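Local structure of bacterial leucyl aminopeptidase (Legionella pneumophila, 6ESL) at residues 20-26 and 48-54; 244-248 and 387-393; 179-184 and 265-269; 67-71 and 107-111. The protein probably removes N-terminal residues, leucine among them, from peptides as a secreted zinc-dependent aminopeptidase of peptidase family M28. All coordinates share one frame; numbering follows the deposited sequence.

Contact 1 of 4, residues 20-26 and 48-54; sequences VHEQLQV and KIIDVLS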
loop_
_atom_site.group_PDB
_atom_site.type_symbol
_atom_site.label_atom_id
_atom_site.label_comp_id
_atom_site.label_asym_id
_atom_site.label_seq_id
_atom_site.Cartn_x
_atom_site.Cartn_y
_atom_site.Cartn_z
ATOM N N VAL B 20 -28.321 29.685 5.770
ATOM C CA VAL B 20 -28.653 28.248 5.545
ATOM C C VAL B 20 -27.903 27.343 6.504
ATOM O O VAL B 20 -26.945 27.774 7.135
ATOM C CB VAL B 20 -28.447 27.752 4.064
ATOM C CG1 VAL B 20 -29.389 28.475 3.132
ATOM C CG2 VAL B 20 -27.055 27.911 3.513
ATOM N N HIS B 21 -28.447 26.120 6.629
ATOM C CA HIS B 21 -27.749 25.183 7.453
ATOM C C HIS B 21 -27.095 24.202 6.517
ATOM O O HIS B 21 -27.638 23.884 5.490
ATOM C CB HIS B 21 -28.686 24.318 8.365
ATOM C CG HIS B 21 -29.473 25.076 9.378
ATOM N ND1 HIS B 21 -30.561 24.547 10.062
ATOM C CD2 HIS B 21 -29.278 26.314 9.891
ATOM C CE1 HIS B 21 -31.009 25.433 10.930
ATOM N NE2 HIS B 21 -30.229 26.498 10.871
ATOM N N GLU B 22 -26.099 23.512 7.021
ATOM C CA GLU B 22 -25.374 22.446 6.359
ATOM C C GLU B 22 -25.155 21.275 7.293
ATOM O O GLU B 22 -25.153 21.413 8.505
ATOM C CB GLU B 22 -24.026 22.951 5.790
ATOM C CG GLU B 22 -24.130 24.206 4.929
ATOM C CD GLU B 22 -22.859 24.582 4.167
ATOM O OE1 GLU B 22 -22.290 25.599 4.543
ATOM O OE2 GLU B 22 -22.556 23.931 3.176
ATOM N N GLN B 23 -25.103 20.116 6.732
ATOM C CA GLN B 23 -24.813 18.921 7.435
ATOM C C GLN B 23 -23.404 18.431 7.089
ATOM O O GLN B 23 -23.015 18.208 5.890
ATOM C CB GLN B 23 -25.828 17.840 7.159
ATOM C CG GLN B 23 -27.279 18.352 7.527
ATOM C CD GLN B 23 -27.886 19.318 6.482
ATOM O OE1 GLN B 23 -27.794 18.993 5.282
ATOM N NE2 GLN B 23 -28.326 20.429 6.879
ATOM N N LEU B 24 -22.687 18.166 8.189
ATOM C CA LEU B 24 -21.261 17.690 8.137
ATOM C C LEU B 24 -21.110 16.372 8.818
ATOM O O LEU B 24 -21.674 16.203 9.933
ATOM C CB LEU B 24 -20.413 18.714 8.823
ATOM C CG LEU B 24 -20.571 20.146 8.369
ATOM C CD1 LEU B 24 -19.651 21.047 9.137
ATOM C CD2 LEU B 24 -20.319 20.221 6.857
ATOM N N GLN B 25 -20.375 15.467 8.182
ATOM C CA GLN B 25 -19.940 14.222 8.778
ATOM C C GLN B 25 -18.569 14.475 9.411
ATOM O O GLN B 25 -17.653 14.891 8.692
ATOM C CB GLN B 25 -19.891 13.054 7.859
ATOM C CG GLN B 25 -19.634 11.735 8.553
ATOM C CD GLN B 25 -19.894 10.496 7.660
ATOM O OE1 GLN B 25 -19.199 9.477 7.761
ATOM N NE2 GLN B 25 -20.845 10.622 6.739
ATOM N N VAL B 26 -18.513 14.302 10.750
ATOM C CA VAL B 26 -17.379 14.677 11.556
ATOM C C VAL B 26 -16.848 13.447 12.339
ATOM O O VAL B 26 -17.642 12.744 13.030
ATOM C CB VAL B 26 -17.801 15.804 12.464
ATOM C CG1 VAL B 26 -16.635 16.404 13.220
ATOM C CG2 VAL B 26 -18.412 16.959 11.675
ATOM N N LYS B 48 -20.061 11.488 13.982
ATOM C CA LYS B 48 -21.342 12.150 14.103
ATOM C C LYS B 48 -21.658 12.812 12.739
ATOM O O LYS B 48 -20.765 13.273 12.069
ATOM C CB LYS B 48 -21.334 13.256 15.142
ATOM C CG LYS B 48 -21.084 12.703 16.547
ATOM C CD LYS B 48 -21.372 13.685 17.625
ATOM C CE LYS B 48 -20.943 13.034 18.945
ATOM N NZ LYS B 48 -21.092 14.048 19.952
ATOM N N ILE B 49 -22.932 12.912 12.393
ATOM C CA ILE B 49 -23.410 13.883 11.428
ATOM C C ILE B 49 -24.114 14.957 12.167
ATOM O O ILE B 49 -25.138 14.748 12.891
ATOM C CB ILE B 49 -24.269 13.231 10.315
ATOM C CG1 ILE B 49 -23.414 12.300 9.536
ATOM C CG2 ILE B 49 -24.939 14.314 9.475
ATOM C CD1 ILE B 49 -24.085 11.333 8.595
ATOM N N ILE B 50 -23.648 16.166 11.947
ATOM C CA ILE B 50 -24.173 17.287 12.632
ATOM C C ILE B 50 -24.774 18.292 11.656
ATOM O O ILE B 50 -24.422 18.293 10.476
ATOM C CB ILE B 50 -23.102 18.024 13.478
ATOM C CG1 ILE B 50 -21.958 18.625 12.616
ATOM C CG2 ILE B 50 -22.494 17.045 14.490
ATOM C CD1 ILE B 50 -21.108 19.591 13.396
ATOM N N ASP B 51 -25.678 19.085 12.167
ATOM C CA ASP B 51 -26.243 20.184 11.443
ATOM C C ASP B 51 -25.701 21.438 12.048
ATOM O O ASP B 51 -25.782 21.609 13.293
ATOM C CB ASP B 51 -27.812 20.179 11.648
ATOM C CG ASP B 51 -28.487 21.263 10.872
ATOM O OD1 ASP B 51 -28.564 22.391 11.356
ATOM O OD2 ASP B 51 -28.822 21.025 9.706
ATOM N N VAL B 52 -25.311 22.375 11.224
ATOM C CA VAL B 52 -24.801 23.634 11.699
ATOM C C VAL B 52 -25.167 24.739 10.755
ATOM O O VAL B 52 -25.538 24.483 9.662
ATOM C CB VAL B 52 -23.270 23.612 11.763
ATOM C CG1 VAL B 52 -22.816 22.527 12.691
ATOM C CG2 VAL B 52 -22.685 23.401 10.381
ATOM N N LEU B 53 -25.090 25.973 11.195
ATOM C CA LEU B 53 -25.305 27.090 10.307
ATOM C C LEU B 53 -24.135 27.157 9.334
ATOM O O LEU B 53 -23.021 26.892 9.715
ATOM C CB LEU B 53 -25.278 28.385 11.061
ATOM C CG LEU B 53 -26.397 28.807 11.994
ATOM C CD1 LEU B 53 -26.201 30.273 12.251
ATOM C CD2 LEU B 53 -27.726 28.553 11.345
ATOM N N SER B 54 -24.357 27.597 8.102
ATOM C CA SER B 54 -23.279 27.736 7.117
ATOM C C SER B 54 -22.233 28.769 7.487
ATOM O O SER B 54 -21.101 28.677 7.099
ATOM C CB SER B 54 -23.787 27.985 5.706
ATOM O OG SER B 54 -24.414 29.212 5.622
#

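Contact 2 of 4, residues 244-248 and 387-393; sequences FKRPI and AIELASE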
loop_
_atom_site.group_PDB
_atom_site.type_symbol
_atom_site.label_atom_id
_atom_site.label_comp_id
_atom_site.label_asym_id
_atom_site.label_seq_id
_atom_site.Cartn_x
_atom_site.Cartn_y
_atom_site.Cartn_z
ATOM N N PHE B 244 17.312 -5.499 23.400
ATOM C CA PHE B 244 16.272 -4.863 22.625
ATOM C C PHE B 244 15.103 -4.569 23.531
ATOM O O PHE B 244 15.036 -5.143 24.618
ATOM C CB PHE B 244 15.925 -5.767 21.433
ATOM C CG PHE B 244 17.077 -5.909 20.448
ATOM C CD1 PHE B 244 17.425 -4.847 19.613
ATOM C CD2 PHE B 244 17.797 -7.072 20.377
ATOM C CE1 PHE B 244 18.473 -4.955 18.711
ATOM C CE2 PHE B 244 18.838 -7.194 19.472
ATOM C CZ PHE B 244 19.181 -6.132 18.639
ATOM N N LYS B 245 14.229 -3.662 23.122
ATOM C CA LYS B 245 12.976 -3.392 23.834
ATOM C C LYS B 245 11.843 -4.398 23.579
ATOM O O LYS B 245 10.763 -4.238 24.143
ATOM C CB LYS B 245 12.471 -2.006 23.470
ATOM C CG LYS B 245 13.368 -0.914 24.040
ATOM C CD LYS B 245 12.899 0.440 23.520
ATOM C CE LYS B 245 11.507 0.800 24.022
ATOM N NZ LYS B 245 11.238 2.195 23.536
ATOM N N ARG B 246 12.049 -5.381 22.682
ATOM C CA ARG B 246 10.999 -6.365 22.303
ATOM C C ARG B 246 11.655 -7.707 22.071
ATOM O O ARG B 246 12.805 -7.755 21.645
ATOM C CB ARG B 246 10.224 -5.948 21.000
ATOM C CG ARG B 246 9.536 -4.608 21.054
ATOM C CD ARG B 246 9.013 -4.229 19.709
ATOM N NE ARG B 246 8.278 -2.973 19.803
ATOM C CZ ARG B 246 7.038 -2.824 20.296
ATOM N NH1 ARG B 246 6.348 -3.833 20.805
ATOM N NH2 ARG B 246 6.476 -1.648 20.350
ATOM N N PRO B 247 10.931 -8.806 22.348
ATOM C CA PRO B 247 11.477 -10.103 21.924
ATOM C C PRO B 247 11.474 -10.186 20.369
ATOM O O PRO B 247 10.597 -9.601 19.686
ATOM C CB PRO B 247 10.508 -11.103 22.515
ATOM C CG PRO B 247 9.239 -10.354 22.719
ATOM C CD PRO B 247 9.536 -8.904 22.829
ATOM N N ILE B 248 12.457 -10.918 19.858
ATOM C CA ILE B 248 12.628 -11.150 18.450
ATOM C C ILE B 248 12.454 -12.647 18.152
ATOM O O ILE B 248 13.285 -13.480 18.601
ATOM C CB ILE B 248 14.011 -10.686 17.973
ATOM C CG1 ILE B 248 14.142 -9.167 18.096
ATOM C CG2 ILE B 248 14.237 -11.070 16.525
ATOM C CD1 ILE B 248 15.610 -8.726 18.069
ATOM N N ALA B 387 14.625 -6.388 12.072
ATOM C CA ALA B 387 14.727 -6.783 13.487
ATOM C C ALA B 387 15.244 -5.625 14.332
ATOM O O ALA B 387 14.572 -5.197 15.308
ATOM C CB ALA B 387 15.654 -7.978 13.649
ATOM N N ILE B 388 16.383 -5.089 13.938
ATOM C CA ILE B 388 17.028 -4.077 14.782
ATOM C C ILE B 388 16.173 -2.813 14.854
ATOM O O ILE B 388 15.947 -2.306 15.940
ATOM C CB ILE B 388 18.484 -3.808 14.340
ATOM C CG1 ILE B 388 19.373 -5.024 14.614
ATOM C CG2 ILE B 388 19.030 -2.559 15.004
ATOM C CD1 ILE B 388 20.695 -4.995 13.905
ATOM N N GLU B 389 15.651 -2.304 13.741
ATOM C CA GLU B 389 14.817 -1.113 13.823
ATOM C C GLU B 389 13.585 -1.300 14.693
ATOM O O GLU B 389 13.296 -0.438 15.517
ATOM C CB GLU B 389 14.319 -0.616 12.443
ATOM C CG GLU B 389 15.417 0.068 11.633
ATOM C CD GLU B 389 15.710 1.515 12.110
ATOM O OE1 GLU B 389 14.854 2.068 12.878
ATOM O OE2 GLU B 389 16.811 2.057 11.728
ATOM N N LEU B 390 12.841 -2.398 14.490
ATOM C CA LEU B 390 11.548 -2.506 15.146
ATOM C C LEU B 390 11.665 -2.999 16.613
ATOM O O LEU B 390 10.844 -2.643 17.464
ATOM C CB LEU B 390 10.620 -3.388 14.334
ATOM C CG LEU B 390 10.287 -2.821 12.923
ATOM C CD1 LEU B 390 9.383 -3.756 12.178
ATOM C CD2 LEU B 390 9.654 -1.457 12.993
ATOM N N ALA B 391 12.679 -3.802 16.893
ATOM C CA ALA B 391 12.867 -4.374 18.231
ATOM C C ALA B 391 13.530 -3.373 19.158
ATOM O O ALA B 391 13.492 -3.569 20.375
ATOM C CB ALA B 391 13.669 -5.667 18.170
ATOM N N SER B 392 14.127 -2.315 18.596
ATOM C CA SER B 392 14.751 -1.248 19.390
ATOM C C SER B 392 13.784 -0.146 19.723
ATOM O O SER B 392 14.189 0.772 20.381
ATOM C CB SER B 392 15.961 -0.647 18.661
ATOM O OG SER B 392 16.889 -1.638 18.304
ATOM N N GLU B 393 12.540 -0.208 19.265
ATOM C CA GLU B 393 11.483 0.795 19.609
ATOM C C GLU B 393 10.302 0.222 20.422
ATOM O O GLU B 393 9.388 0.977 20.789
ATOM C CB GLU B 393 10.898 1.454 18.348
ATOM C CG GLU B 393 11.888 2.262 17.545
ATOM C CD GLU B 393 12.443 3.461 18.281
ATOM O OE1 GLU B 393 13.569 3.349 18.823
ATOM O OE2 GLU B 393 11.752 4.515 18.289
ATOM O OXT GLU B 393 10.214 -0.979 20.709
HETATM O O HOH W 1 8.625 -1.364 16.900
#

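Contact 3 of 4, residues 179-184 and 265-269; sequences FFVKTG and HVVQH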
loop_
_atom_site.group_PDB
_atom_site.type_symbol
_atom_site.label_atom_id
_atom_site.label_comp_id
_atom_site.label_asym_id
_atom_site.label_seq_id
_atom_site.Cartn_x
_atom_site.Cartn_y
_atom_site.Cartn_z
ATOM N N PHE B 179 11.594 -23.726 20.800
ATOM C CA PHE B 179 10.606 -24.815 20.955
ATOM C C PHE B 179 9.953 -25.249 19.655
ATOM O O PHE B 179 9.897 -24.474 18.693
ATOM C CB PHE B 179 9.569 -24.463 22.003
ATOM C CG PHE B 179 8.790 -23.211 21.730
ATOM C CD1 PHE B 179 9.250 -21.972 22.180
ATOM C CD2 PHE B 179 7.564 -23.273 21.060
ATOM C CE1 PHE B 179 8.473 -20.801 21.968
ATOM C CE2 PHE B 179 6.798 -22.129 20.872
ATOM C CZ PHE B 179 7.263 -20.879 21.295
ATOM N N PHE B 180 9.538 -26.502 19.606
ATOM C CA PHE B 180 8.756 -26.973 18.505
ATOM C C PHE B 180 7.298 -26.681 18.749
ATOM O O PHE B 180 6.805 -26.830 19.865
ATOM C CB PHE B 180 8.908 -28.464 18.262
ATOM C CG PHE B 180 10.219 -28.862 17.633
ATOM C CD1 PHE B 180 10.756 -28.143 16.538
ATOM C CD2 PHE B 180 10.910 -30.022 18.095
ATOM C CE1 PHE B 180 11.943 -28.537 15.939
ATOM C CE2 PHE B 180 12.083 -30.444 17.493
ATOM C CZ PHE B 180 12.630 -29.688 16.445
ATOM N N VAL B 181 6.607 -26.258 17.687
ATOM C CA VAL B 181 5.175 -26.287 17.642
ATOM C C VAL B 181 4.725 -27.396 16.716
ATOM O O VAL B 181 5.027 -27.397 15.536
ATOM C CB VAL B 181 4.620 -24.961 17.147
ATOM C CG1 VAL B 181 3.084 -25.047 17.052
ATOM C CG2 VAL B 181 5.011 -23.848 18.108
ATOM N N LYS B 182 3.964 -28.332 17.262
ATOM C CA LYS B 182 3.415 -29.434 16.502
ATOM C C LYS B 182 2.474 -29.047 15.336
ATOM O O LYS B 182 1.891 -27.950 15.274
ATOM C CB LYS B 182 2.787 -30.476 17.448
ATOM C CG LYS B 182 3.823 -31.157 18.293
ATOM C CD LYS B 182 3.157 -32.156 19.226
ATOM C CE LYS B 182 4.180 -32.867 20.064
ATOM N NZ LYS B 182 3.446 -33.807 20.966
ATOM N N THR B 183 2.423 -29.969 14.381
ATOM C CA THR B 183 1.764 -29.728 13.082
ATOM C C THR B 183 0.629 -30.739 12.818
ATOM O O THR B 183 0.531 -31.279 11.736
ATOM C CB THR B 183 2.812 -29.848 11.995
ATOM O OG1 THR B 183 4.021 -29.170 12.408
ATOM C CG2 THR B 183 2.284 -29.157 10.730
ATOM N N GLY B 184 -0.123 -31.099 13.847
ATOM C CA GLY B 184 -1.095 -32.194 13.714
ATOM C C GLY B 184 -0.559 -33.494 13.133
ATOM O O GLY B 184 0.394 -34.039 13.647
ATOM N N HIS B 265 -0.495 -23.244 12.801
ATOM C CA HIS B 265 -0.276 -23.818 14.120
ATOM C C HIS B 265 0.448 -22.812 15.011
ATOM O O HIS B 265 0.110 -22.651 16.184
ATOM C CB HIS B 265 0.532 -25.111 14.016
ATOM C CG HIS B 265 -0.305 -26.329 13.777
ATOM N ND1 HIS B 265 -0.695 -26.728 12.517
ATOM C CD2 HIS B 265 -0.825 -27.236 14.637
ATOM C CE1 HIS B 265 -1.420 -27.829 12.611
ATOM N NE2 HIS B 265 -1.514 -28.159 13.887
ATOM N N VAL B 266 1.446 -22.140 14.445
ATOM C CA VAL B 266 2.220 -21.144 15.182
ATOM C C VAL B 266 1.378 -19.944 15.610
ATOM O O VAL B 266 1.499 -19.459 16.736
ATOM C CB VAL B 266 3.423 -20.644 14.359
ATOM C CG1 VAL B 266 4.169 -19.558 15.118
ATOM C CG2 VAL B 266 4.350 -21.801 14.020
ATOM N N VAL B 267 0.529 -19.468 14.704
ATOM C CA VAL B 267 -0.334 -18.325 14.986
ATOM C C VAL B 267 -1.312 -18.661 16.104
ATOM O O VAL B 267 -1.582 -17.844 16.984
ATOM C CB VAL B 267 -1.123 -17.890 13.738
ATOM C CG1 VAL B 267 -2.064 -16.744 14.078
ATOM C CG2 VAL B 267 -0.171 -17.494 12.620
ATOM N N GLN B 268 -1.836 -19.880 16.053
ATOM C CA GLN B 268 -2.772 -20.362 17.027
ATOM C C GLN B 268 -2.076 -20.543 18.376
ATOM O O GLN B 268 -2.653 -20.200 19.403
ATOM C CB GLN B 268 -3.416 -21.685 16.587
ATOM C CG GLN B 268 -4.698 -22.004 17.344
ATOM C CD GLN B 268 -5.446 -23.250 16.818
ATOM O OE1 GLN B 268 -5.794 -24.151 17.568
ATOM N NE2 GLN B 268 -5.706 -23.289 15.541
ATOM N N HIS B 269 -0.856 -21.082 18.360
ATOM C CA HIS B 269 -0.044 -21.224 19.539
ATOM C C HIS B 269 0.124 -19.871 20.250
ATOM O O HIS B 269 -0.072 -19.811 21.489
ATOM C CB HIS B 269 1.317 -21.831 19.245
ATOM C CG HIS B 269 2.153 -22.077 20.468
ATOM N ND1 HIS B 269 2.942 -21.094 21.033
ATOM C CD2 HIS B 269 2.280 -23.169 21.263
ATOM C CE1 HIS B 269 3.537 -21.576 22.115
ATOM N NE2 HIS B 269 3.176 -22.835 22.253
#

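Contact 4 of 4, residues 67-71 and 107-111; sequences VSCGH and KLHKD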
loop_
_atom_site.group_PDB
_atom_site.type_symbol
_atom_site.label_atom_id
_atom_site.label_comp_id
_atom_site.label_asym_id
_atom_site.label_seq_id
_atom_site.Cartn_x
_atom_site.Cartn_y
_atom_site.Cartn_z
ATOM N N VAL B 67 -6.973 20.869 15.923
ATOM C CA VAL B 67 -7.153 19.611 16.617
ATOM C C VAL B 67 -6.357 18.496 15.954
ATOM O O VAL B 67 -5.905 17.584 16.645
ATOM C CB VAL B 67 -8.649 19.259 16.779
ATOM C CG1 VAL B 67 -8.820 17.765 17.195
ATOM C CG2 VAL B 67 -9.324 20.252 17.710
ATOM N N SER B 68 -6.116 18.589 14.643
ATOM C CA SER B 68 -5.203 17.727 13.974
ATOM C C SER B 68 -5.553 16.242 14.072
ATOM O O SER B 68 -4.636 15.395 14.120
ATOM C CB SER B 68 -3.776 18.011 14.545
ATOM O OG SER B 68 -2.810 17.432 13.731
ATOM N N CYS B 69 -6.848 15.877 14.065
ATOM C CA CYS B 69 -7.244 14.494 13.986
ATOM C C CYS B 69 -8.128 14.154 12.754
ATOM O O CYS B 69 -8.612 13.025 12.611
ATOM C CB CYS B 69 -7.959 14.179 15.301
ATOM S SG CYS B 69 -9.681 14.715 15.382
ATOM N N GLY B 70 -8.238 15.109 11.823
ATOM C CA GLY B 70 -9.046 14.942 10.593
ATOM C C GLY B 70 -9.968 16.149 10.355
ATOM O O GLY B 70 -10.183 16.973 11.244
ATOM N N HIS B 71 -10.507 16.210 9.171
ATOM C CA HIS B 71 -11.427 17.257 8.770
ATOM C C HIS B 71 -12.814 16.658 8.717
ATOM O O HIS B 71 -13.149 15.755 9.489
ATOM C CB HIS B 71 -10.928 17.911 7.466
ATOM C CG HIS B 71 -9.716 18.745 7.703
ATOM N ND1 HIS B 71 -9.813 20.110 7.919
ATOM C CD2 HIS B 71 -8.414 18.389 7.964
ATOM C CE1 HIS B 71 -8.618 20.562 8.271
ATOM N NE2 HIS B 71 -7.762 19.542 8.330
ATOM N N LYS B 107 -5.930 7.453 12.200
ATOM C CA LYS B 107 -5.221 7.981 13.383
ATOM C C LYS B 107 -3.960 8.668 12.885
ATOM O O LYS B 107 -3.209 8.123 12.086
ATOM C CB LYS B 107 -4.947 6.874 14.414
ATOM C CG LYS B 107 -6.244 6.344 15.041
ATOM C CD LYS B 107 -5.940 5.221 16.051
ATOM C CE LYS B 107 -7.201 4.670 16.728
ATOM N NZ LYS B 107 -6.831 3.573 17.671
ATOM N N LEU B 108 -3.730 9.880 13.365
ATOM C CA LEU B 108 -2.663 10.774 12.802
ATOM C C LEU B 108 -1.479 11.052 13.745
ATOM O O LEU B 108 -0.455 11.573 13.287
ATOM C CB LEU B 108 -3.306 12.121 12.351
ATOM C CG LEU B 108 -4.553 11.998 11.457
ATOM C CD1 LEU B 108 -4.873 13.394 10.943
ATOM C CD2 LEU B 108 -4.224 11.084 10.286
ATOM N N HIS B 109 -1.643 10.715 15.022
ATOM C CA HIS B 109 -0.581 10.957 16.026
ATOM C C HIS B 109 -0.153 9.661 16.703
ATOM O O HIS B 109 0.380 9.688 17.838
ATOM C CB HIS B 109 -1.045 12.039 16.989
ATOM C CG HIS B 109 -1.408 13.283 16.267
ATOM N ND1 HIS B 109 -0.455 14.105 15.703
ATOM C CD2 HIS B 109 -2.605 13.773 15.876
ATOM C CE1 HIS B 109 -1.045 15.104 15.075
ATOM N NE2 HIS B 109 -2.348 14.923 15.160
ATOM N N LYS B 110 -0.350 8.560 15.955
ATOM C CA LYS B 110 -0.013 7.209 16.351
ATOM C C LYS B 110 1.487 7.039 16.001
ATOM O O LYS B 110 2.007 7.741 15.089
ATOM C CB LYS B 110 -0.929 6.196 15.608
ATOM C CG LYS B 110 -1.152 4.826 16.265
ATOM C CD LYS B 110 -1.275 3.659 15.240
ATOM C CE LYS B 110 -2.421 3.820 14.220
ATOM N NZ LYS B 110 -2.663 2.671 13.299
ATOM N N ASP B 111 2.146 6.063 16.633
ATOM C CA ASP B 111 3.550 5.751 16.330
ATOM C C ASP B 111 3.660 5.261 14.881
ATOM O O ASP B 111 2.829 4.512 14.399
ATOM C CB ASP B 111 4.140 4.666 17.245
ATOM C CG ASP B 111 4.300 5.111 18.687
ATOM O OD1 ASP B 111 4.508 6.309 18.953
ATOM O OD2 ASP B 111 4.249 4.245 19.563
#

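Contact 1 of 4, residues 20-26 and 48-54
E22 faces V52, L24 faces I50 and V26 faces K48 across the two inner strands of a four-stranded antiparallel sheet in the N-terminal part of the chain. Each of these hydrogen-bonded pairs exchanges two backbone bonds, and beyond the E22-V52 pair S54 N adds another to V20 O at 2.8 Å. In the non-hydrogen-bonded positions between, CA-H groups turn to the carbonyls, as Q23 CA does to I50 O at 3.1 Å.

Q23 can be traced outward from its CB, which passes I50 O at 3.6 Å, to CG, which comes to 3.8 Å from D51 OD2. A bend at the next bond (chi2 77°) then lays the amide alongside the D51 carboxylate, the two planes nearly parallel. Q23 NE2 finishes the run 2.9 Å from D51 OD2, in an almost straight bond (169° at the hydrogen) that stays close to the amide plane. Chi1 of D51 near 180° (-177°) swings its carboxylate toward the Q23 strand.

The face that carries L24, V26, I50 and V52 is mainly apolar. L24 CD1 touches V52 CG2 at 4.0 Å, V26 CG2 touches I50 CG1 at 4.0 Å, and L60 of helix 57-67 covers L24 and I50. E22 on this side is claimed by the second subunit: OE2 bonds to Y186 there, as well as to N74 of its own chain, and OE1 makes a salt bridge with R258 of that subunit.

Back beside Q23, the H21 ring stands steeply across the D51 carboxylate, H21 ND1 3.2 Å from D51 OD1 but at an angle too poor for a hydrogen bond.

Contact 2 of 4, residues 244-248 and 387-393
A391, on the last turn of helix 373-391, presses its methyl into the loop that leads to strand 248-253, and this apolar contact is the middle of the interface. A391 CB sits 3.5 Å from I248 CG1 and 4.0 Å from F244 CB. Farther along, F244 CZ reaches I388 CG1 at 4.2 Å, so the ring lies against the helix flank.

Polar contacts gather where the helix ends. S392 OG gives a hydrogen bond of 2.6 Å back to I388 O, which holds the hydroxyl at the edge of the F244 ring, in its plane and 3.5 Å from CD1. A391 O takes a weak, bent bond from K245 N at 2.8 Å. L390 O accepts from a water at 2.6 Å, and that water is also weakly bonded to R246 NE.

The charged contact belongs to the chain terminus. R246, extended from CG to NE, forms a salt bridge through NE with E393 OXT at 2.9 Å, though the N-H points poorly at it. NH1 is used by P202 O, while the side-chain OE1 of E393 goes to H117.

Put together, the carbonyls of a helix C-terminus and the terminal carboxylate probably make this end of the helix electrostatically negative. R246, with K245 a little farther off, probably offsets this and helps keep the carboxylate ionised.

Contact 3 of 4, residues 179-184 and 265-269
V181 and H265 meet where strand 179-183 passes helix 265-269, the two axes 8.6 Å apart at their closest and their directions 115° from each other, with no hydrogen bond between the segments. The strand is the edge of the large mixed sheet of the catalytic part, and the helix comes soon after the zinc ligand E257.

V181 is the wedge. One methyl, CG1, lies 4.0 Å from H265 CB; the other, CG2, sits over a face of the H269 ring, off centre and 4.1 Å from CG. H269 has CG anti to its backbone N (chi1 -176°), which carries the imidazole out toward the strand. There F179 CE2 meets H269 CE1 at 3.5 Å, the two rings inclined to each other, with centroids 5.2 Å apart and planes at 36°.

At the other end T183 CA stands almost over the centre of the H265 ring, 3.7 Å from the centroid, a CH-pi contact. H265 ND1 bonds to V261 O one turn back in the helix, which fixes the tilt of the ring, and H77 of the second subunit stacks on it. T183 OG1 is taken by Q188 O, across the turn to strand 188-195.

Dispersion and ring contacts therefore do the joining. The bond to V261 O implies a proton on H265 ND1, whereas H269 ND1 is buried with no partner in the model, a probable energetic cost of this packing.

Contact 4 of 4, residues 67-71 and 107-111
S68 opens the contact with H109, just after helix 57-67 has ended. It is the first residue to leave helical angles, with a positive phi of 59°, and it offers two oxygens to a single imidazole nitrogen. H109 NE2 donates to S68 O at 2.6 Å, in a bent bond (138° at the hydrogen) that lies near the ring plane. The same NE2 is 2.9 Å from S68 OG, where either atom could be the donor. With chi1 at -166°, OG swings round to the side of its own carbonyl, so both oxygens face H109 NE2. S68 O lies at the edge of the ring, and OG is close to the same nitrogen. S68 O also has L108 CD1 at 3.8 Å.

C69 comes next. Its side chain turns away to a disulfide with C29, while its backbone C takes L108 CD1 at 3.8 Å. G70 follows in a backbone conformation of positive phi, its N 3.9 Å from L108 CD1. L108 thus packs one methyl along three residues of main chain.

The second subunit borders this spot: its F354 packs on S68, its G330 on L108, and its R328 bonds to K107 O.

What results is a loop-loop contact at the surface, where a helix C-terminus is ended by S68 in the left-handed (alpha-L) conformation and the C69-C29 disulfide next to it ties the loop to helix 28-31.

How the contacts relate
From the N terminus, contact 1 closes first, pairing the two inner strands and closing the loop that holds helix 28-31 and strand 39-43. Contact 4 then shuts the loop from residue 71 to 107, before the chain enters its catalytic part; nearest atoms of contacts 1 and 4 are about 5 Å apart, and both touch the second subunit. The remaining two cross: 179-184 opens contact 3, 244-248 opens contact 2, 265-269 closes contact 3, and 387-393 closes contact 2 at the C terminus. Contact 3 ties the sheet edge to a helix; contact 2 ties the final helix to a loop beside the same sheet. About 6 Å separates the nearest atoms of contacts 2 and 4.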